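Local coordinates for protein A52 (PDB 2VVW) that targets host Toll-like receptor signalling complexes, associating with IRAK2 to inhibit NF-kappaB signalling and with TRAF6 to activate p38, and so suppresses the innate immune response, at residues V112-E116 against K117-R121; M30-L34 against L35-I39. All coordinates share one frame; numbering follows the deposited sequence. Where two conformers were deposited one is given.

Contact 1 (V112-E116 against K117-R121); sequences VWRNE and KLFSR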
loop_
_atom_site.group_PDB
_atom_site.type_symbol
_atom_site.label_atom_id
_atom_site.label_comp_id
_atom_site.label_asym_id
_atom_site.label_seq_id
_atom_site.Cartn_x
_atom_site.Cartn_y
_atom_site.Cartn_z
ATOM N N VAL A 112 -16.391 -2.164 2.884
ATOM C CA VAL A 112 -17.132 -3.419 2.817
ATOM C C VAL A 112 -16.151 -4.547 2.532
ATOM O O VAL A 112 -16.199 -5.598 3.156
ATOM C CB VAL A 112 -18.269 -3.374 1.737
ATOM C CG1 VAL A 112 -18.919 -4.745 1.536
ATOM C CG2 VAL A 112 -19.332 -2.344 2.117
ATOM N N TRP A 113 -15.271 -4.333 1.565
ATOM C CA TRP A 113 -14.278 -5.338 1.215
ATOM C C TRP A 113 -13.267 -5.628 2.319
ATOM O O TRP A 113 -12.929 -6.803 2.562
ATOM C CB TRP A 113 -13.582 -4.937 -0.073
ATOM C CG TRP A 113 -14.461 -4.973 -1.277
ATOM C CD1 TRP A 113 -15.556 -5.774 -1.496
ATOM C CD2 TRP A 113 -14.299 -4.188 -2.467
ATOM N NE1 TRP A 113 -16.066 -5.538 -2.758
ATOM C CE2 TRP A 113 -15.327 -4.561 -3.363
ATOM C CE3 TRP A 113 -13.398 -3.187 -2.855
ATOM C CZ2 TRP A 113 -15.470 -3.974 -4.627
ATOM C CZ3 TRP A 113 -13.530 -2.629 -4.120
ATOM C CH2 TRP A 113 -14.571 -3.023 -4.981
ATOM N N ARG A 114 -12.817 -4.590 3.022
ATOM C CA ARG A 114 -11.914 -4.793 4.147
ATOM C C ARG A 114 -12.576 -5.686 5.165
ATOM O O ARG A 114 -11.974 -6.661 5.656
ATOM C CB ARG A 114 -11.546 -3.453 4.779
ATOM C CG ARG A 114 -10.431 -3.535 5.822
ATOM C CD ARG A 114 -10.256 -2.192 6.536
ATOM N NE ARG A 114 -11.483 -1.814 7.233
ATOM C CZ ARG A 114 -12.308 -0.817 6.900
ATOM N NH1 ARG A 114 -12.060 0.007 5.871
ATOM N NH2 ARG A 114 -13.393 -0.629 7.643
ATOM N N ASN A 115 -13.814 -5.359 5.497
ATOM C CA ASN A 115 -14.562 -6.101 6.519
ATOM C C ASN A 115 -14.775 -7.567 6.157
ATOM O O ASN A 115 -14.842 -8.419 7.031
ATOM C CB ASN A 115 -15.904 -5.414 6.805
ATOM C CG ASN A 115 -15.730 -4.046 7.451
ATOM O OD1 ASN A 115 -14.667 -3.726 7.999
ATOM N ND2 ASN A 115 -16.765 -3.218 7.360
ATOM N N GLU A 116 -14.850 -7.852 4.860
ATOM C CA GLU A 116 -14.982 -9.208 4.345
ATOM C C GLU A 116 -13.611 -9.885 4.107
ATOM O O GLU A 116 -13.543 -11.063 3.716
ATOM C CB GLU A 116 -15.794 -9.156 3.049
ATOM C CG GLU A 116 -16.153 -10.490 2.409
ATOM C CD GLU A 116 -17.157 -11.305 3.194
ATOM O OE1 GLU A 116 -17.587 -10.892 4.295
ATOM O OE2 GLU A 116 -17.511 -12.391 2.695
ATOM N N LYS A 117 -12.541 -9.129 4.363
ATOM C CA LYS A 117 -11.149 -9.570 4.211
ATOM C C LYS A 117 -10.800 -9.868 2.758
ATOM O O LYS A 117 -9.932 -10.690 2.466
ATOM C CB LYS A 117 -10.829 -10.746 5.148
ATOM C CG LYS A 117 -11.020 -10.379 6.595
ATOM C CD LYS A 117 -10.800 -11.556 7.498
ATOM C CE LYS A 117 -10.805 -11.137 8.960
ATOM N NZ LYS A 117 -10.678 -12.315 9.879
ATOM N N LEU A 118 -11.463 -9.161 1.854
ATOM C CA LEU A 118 -11.125 -9.208 0.433
ATOM C C LEU A 118 -10.107 -8.110 0.186
ATOM O O LEU A 118 -10.365 -7.148 -0.534
ATOM C CB LEU A 118 -12.383 -9.025 -0.419
ATOM C CG LEU A 118 -13.398 -10.161 -0.283
ATOM C CD1 LEU A 118 -14.766 -9.836 -0.879
ATOM C CD2 LEU A 118 -12.846 -11.491 -0.832
ATOM N N PHE A 119 -8.918 -8.289 0.759
ATOM C CA PHE A 119 -8.014 -7.174 0.977
ATOM C C PHE A 119 -7.466 -6.575 -0.323
ATOM O O PHE A 119 -7.330 -5.353 -0.413
ATOM C CB PHE A 119 -6.884 -7.568 1.953
ATOM C CG PHE A 119 -7.333 -7.686 3.398
ATOM C CD1 PHE A 119 -7.830 -6.578 4.065
ATOM C CD2 PHE A 119 -7.229 -8.889 4.091
ATOM C CE1 PHE A 119 -8.238 -6.671 5.400
ATOM C CE2 PHE A 119 -7.635 -8.988 5.420
ATOM C CZ PHE A 119 -8.134 -7.872 6.071
ATOM N N SER A 120 -7.224 -7.397 -1.340
ATOM C CA SER A 120 -6.674 -6.924 -2.633
ATOM C C SER A 120 -7.635 -6.119 -3.533
ATOM O O SER A 120 -7.223 -5.536 -4.561
ATOM C CB SER A 120 -6.169 -8.128 -3.437
ATOM O OG SER A 120 -7.240 -8.987 -3.772
ATOM N N ARG A 121 -8.910 -6.094 -3.173
ATOM C CA ARG A 121 -9.925 -5.400 -3.984
ATOM C C ARG A 121 -9.811 -3.883 -3.974
ATOM O O ARG A 121 -10.294 -3.220 -4.923
ATOM C CB ARG A 121 -11.339 -5.804 -3.551
ATOM C CG ARG A 121 -11.672 -7.211 -3.923
ATOM C CD ARG A 121 -13.174 -7.465 -3.988
ATOM N NE ARG A 121 -13.407 -8.803 -4.495
ATOM C CZ ARG A 121 -14.599 -9.384 -4.618
ATOM N NH1 ARG A 121 -15.709 -8.736 -4.301
ATOM N NH2 ARG A 121 -14.667 -10.620 -5.086
#
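K117 and R114 meet at the end of helix 96-115 in a Schellman motif, the C-terminal cap from which the chain turns toward helix 123-132 of this Bcl-2-like fold. The positive phi of K117 (65°) takes the chain out of the helix, and its N gives a hydrogen bond of 2.8 Å to O of R114, reached from above the carbonyl plane. The next amide closes the cap: L118 N bonds to O of W113 at 2.9 Å, only moderately bent at the hydrogen (150°). The leucine side chain then runs parallel to that of E116, with CD1 of L118 3.6 Å from CG of E116. The same methyl lies 4.2 Å from CD1 of W113 and also covers one face of the R121 guanidinium near its rim. F119 begins a short 3-10 segment and brings its ring alongside the helix end, one face against K117 CA, and CE1 of F119 3.8 Å from CG of R114, in the aliphatic part of that chain, whose charged end pairs with D111. The phenylalanine also packs against L35 of the second subunit. R121 points its CB toward the helix and lays its aliphatic chain across the indole of W113 at about a right angle. CB sits over the six-membered ring side, 3.4 Å from CE3 of W113. Extended from CG to NE (chi3 174°), the arginine stands its guanidinium edge-on above the nitrogen side of the indole, the two planes nearly perpendicular, while its NH2 bonds to O of S73 and W113 NE1 bonds to O of L71. The chain also makes a CH-pi contact, with CD of R121 3.6 Å from the centroid of the five-membered ring of W113, almost exactly on the ring normal.

Contact 2 (M30-L34 against L35-I39); sequences MYRGL and LGLRI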
loop_
_atom_site.group_PDB
_atom_site.type_symbol
_atom_site.label_atom_id
_atom_site.label_comp_id
_atom_site.label_asym_id
_atom_site.label_seq_id
_atom_site.Cartn_x
_atom_site.Cartn_y
_atom_site.Cartn_z
ATOM N N MET A 30 -5.348 2.618 -0.069
ATOM C CA MET A 30 -4.515 1.557 0.492
ATOM C C MET A 30 -4.701 1.509 1.995
ATOM O O MET A 30 -5.008 0.467 2.542
ATOM C CB MET A 30 -3.048 1.817 0.162
ATOM C CG MET A 30 -2.050 0.897 0.807
ATOM S SD MET A 30 -0.375 1.483 0.501
ATOM C CE MET A 30 -0.255 2.884 1.650
ATOM N N TYR A 31 -4.543 2.650 2.653
ATOM C CA TYR A 31 -4.581 2.662 4.117
ATOM C C TYR A 31 -5.988 2.401 4.680
ATOM O O TYR A 31 -6.149 1.665 5.675
ATOM C CB TYR A 31 -4.017 3.975 4.661
ATOM C CG TYR A 31 -2.504 4.065 4.683
ATOM C CD1 TYR A 31 -1.745 3.178 5.449
ATOM C CD2 TYR A 31 -1.821 5.061 3.961
ATOM C CE1 TYR A 31 -0.354 3.242 5.487
ATOM C CE2 TYR A 31 -0.403 5.146 4.011
ATOM C CZ TYR A 31 0.313 4.229 4.758
ATOM O OH TYR A 31 1.682 4.306 4.839
ATOM N N ARG A 32 -7.002 3.020 4.076
ATOM C CA ARG A 32 -8.373 2.796 4.500
ATOM C C ARG A 32 -8.808 1.362 4.170
ATOM O O ARG A 32 -9.414 0.670 5.000
ATOM C CB ARG A 32 -9.316 3.809 3.863
ATOM C CG ARG A 32 -10.759 3.652 4.324
ATOM C CD ARG A 32 -11.592 4.891 4.029
ATOM N NE ARG A 32 -13.006 4.646 4.315
ATOM C CZ ARG A 32 -13.922 5.594 4.470
ATOM N NH1 ARG A 32 -13.594 6.867 4.388
ATOM N NH2 ARG A 32 -15.178 5.256 4.733
ATOM N N GLY A 33 -8.472 0.902 2.980
ATOM C CA GLY A 33 -8.787 -0.469 2.572
ATOM C C GLY A 33 -8.109 -1.591 3.354
ATOM O O GLY A 33 -8.660 -2.698 3.435
ATOM N N LEU A 34 -6.922 -1.327 3.921
ATOM C CA LEU A 34 -6.166 -2.353 4.635
ATOM C C LEU A 34 -6.226 -2.189 6.147
ATOM O O LEU A 34 -6.346 -3.190 6.849
ATOM C CB LEU A 34 -4.701 -2.428 4.151
ATOM C CG LEU A 34 -4.478 -2.771 2.666
ATOM C CD1 LEU A 34 -2.941 -2.900 2.334
ATOM C CD2 LEU A 34 -5.241 -4.005 2.182
ATOM N N LEU A 35 -6.167 -0.950 6.646
ATOM C CA LEU A 35 -6.187 -0.697 8.098
ATOM C C LEU A 35 -7.545 -0.265 8.640
ATOM O O LEU A 35 -7.825 -0.459 9.808
ATOM C CB LEU A 35 -5.175 0.384 8.482
ATOM C CG LEU A 35 -3.723 0.168 8.085
ATOM C CD1 LEU A 35 -2.914 1.333 8.545
ATOM C CD2 LEU A 35 -3.214 -1.142 8.640
ATOM N N GLY A 36 -8.350 0.392 7.820
ATOM C CA GLY A 36 -9.627 0.916 8.277
ATOM C C GLY A 36 -9.532 2.259 8.976
ATOM O O GLY A 36 -8.532 2.956 8.866
ATOM N N LEU A 37 -10.587 2.613 9.706
ATOM C CA LEU A 37 -10.763 3.979 10.226
ATOM C C LEU A 37 -10.471 4.162 11.717
ATOM O O LEU A 37 -10.484 5.292 12.187
ATOM C CB LEU A 37 -12.188 4.453 9.937
ATOM C CG LEU A 37 -12.608 4.542 8.467
ATOM C CD1 LEU A 37 -14.103 4.873 8.376
ATOM C CD2 LEU A 37 -11.774 5.586 7.737
ATOM N N ARG A 38 -10.209 3.082 12.451
ATOM C CA ARG A 38 -9.795 3.164 13.854
ATOM C C ARG A 38 -8.283 3.379 13.925
ATOM O O ARG A 38 -7.558 2.631 14.583
ATOM C CB ARG A 38 -10.191 1.895 14.630
ATOM C CG ARG A 38 -11.701 1.660 14.761
ATOM N N ILE A 39 -7.828 4.411 13.228
ATOM C CA ILE A 39 -6.417 4.712 13.018
ATOM C C ILE A 39 -6.345 6.233 12.986
ATOM O O ILE A 39 -7.236 6.872 12.408
ATOM C CB ILE A 39 -5.927 4.186 11.639
ATOM C CG1 ILE A 39 -5.872 2.659 11.620
ATOM C CG2 ILE A 39 -4.562 4.732 11.281
ATOM C CD1 ILE A 39 -4.934 2.070 12.629
#
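Y31 and R32 present their carbonyls to L35 and G36 where helix 21-35 ends in this Bcl-2-like fold. The backbone bonds come first: L35 N reaches O of Y31 at 2.8 Å, the last well-formed bond of the alpha-helical pattern. G36 N then divides itself weakly between two acceptors, O of Y31 at 3.3 Å and O of R32 at 3.0 Å. G36 leaves the helix with a positive phi (83°), at backbone angles that would press a CB into the preceding carbonyl oxygen and that glycine tolerates, and its CA also makes a CH···O contact with R32 O. Apolar packing follows along the helix: Y31 and L35, one turn apart, project together from the same side of the helix, and CD1 of L35 touches the edge of the tyrosine ring at CD1 of Y31, 3.8 Å away. The tyrosine OH bonds to D8 and to W122 of the second subunit, while I39 packs on F119 of that subunit. Beyond the turn, packing involves a charged group. L37 folds back so that CD2 stands over one face of the R32 guanidinium, 3.8 Å from NE of R32, and its other methyl, CD1, comes equally near NH2 of R32. The arginine chain meets it by running straight from CG to NE, with CG anti to the backbone N (chi1 -178°). Around the rim of that buried cation, NH1 bonds to the hydroxyl of Y28 and NH2 forms salt bridges with D111 and D52. Chemically, the guanidinium thus keeps its N-H groups for polar partners while a leucine methyl covers a face that donates no hydrogen bonds; the two carboxylates would probably offset its buried charge.

Contact 2 precedes contact 1 along the chain: contact 2 closes helix 21-35 before the loop to helix 43-49, and contact 1 closes helix 96-115 before helix 123-132. Their centres are about 11 Å apart, on the same side of the chain's centre, so two helix ends distant in sequence meet directly. R114 makes the junction, its NH1 probably hydrogen-bonding to R32 O at 2.9 Å, while D111 forms salt bridges with both arginines. F119 O also packs near CD2 of L34. Both contacts reach the second subunit, placing these helix ends at the interface between the two copies of the protein.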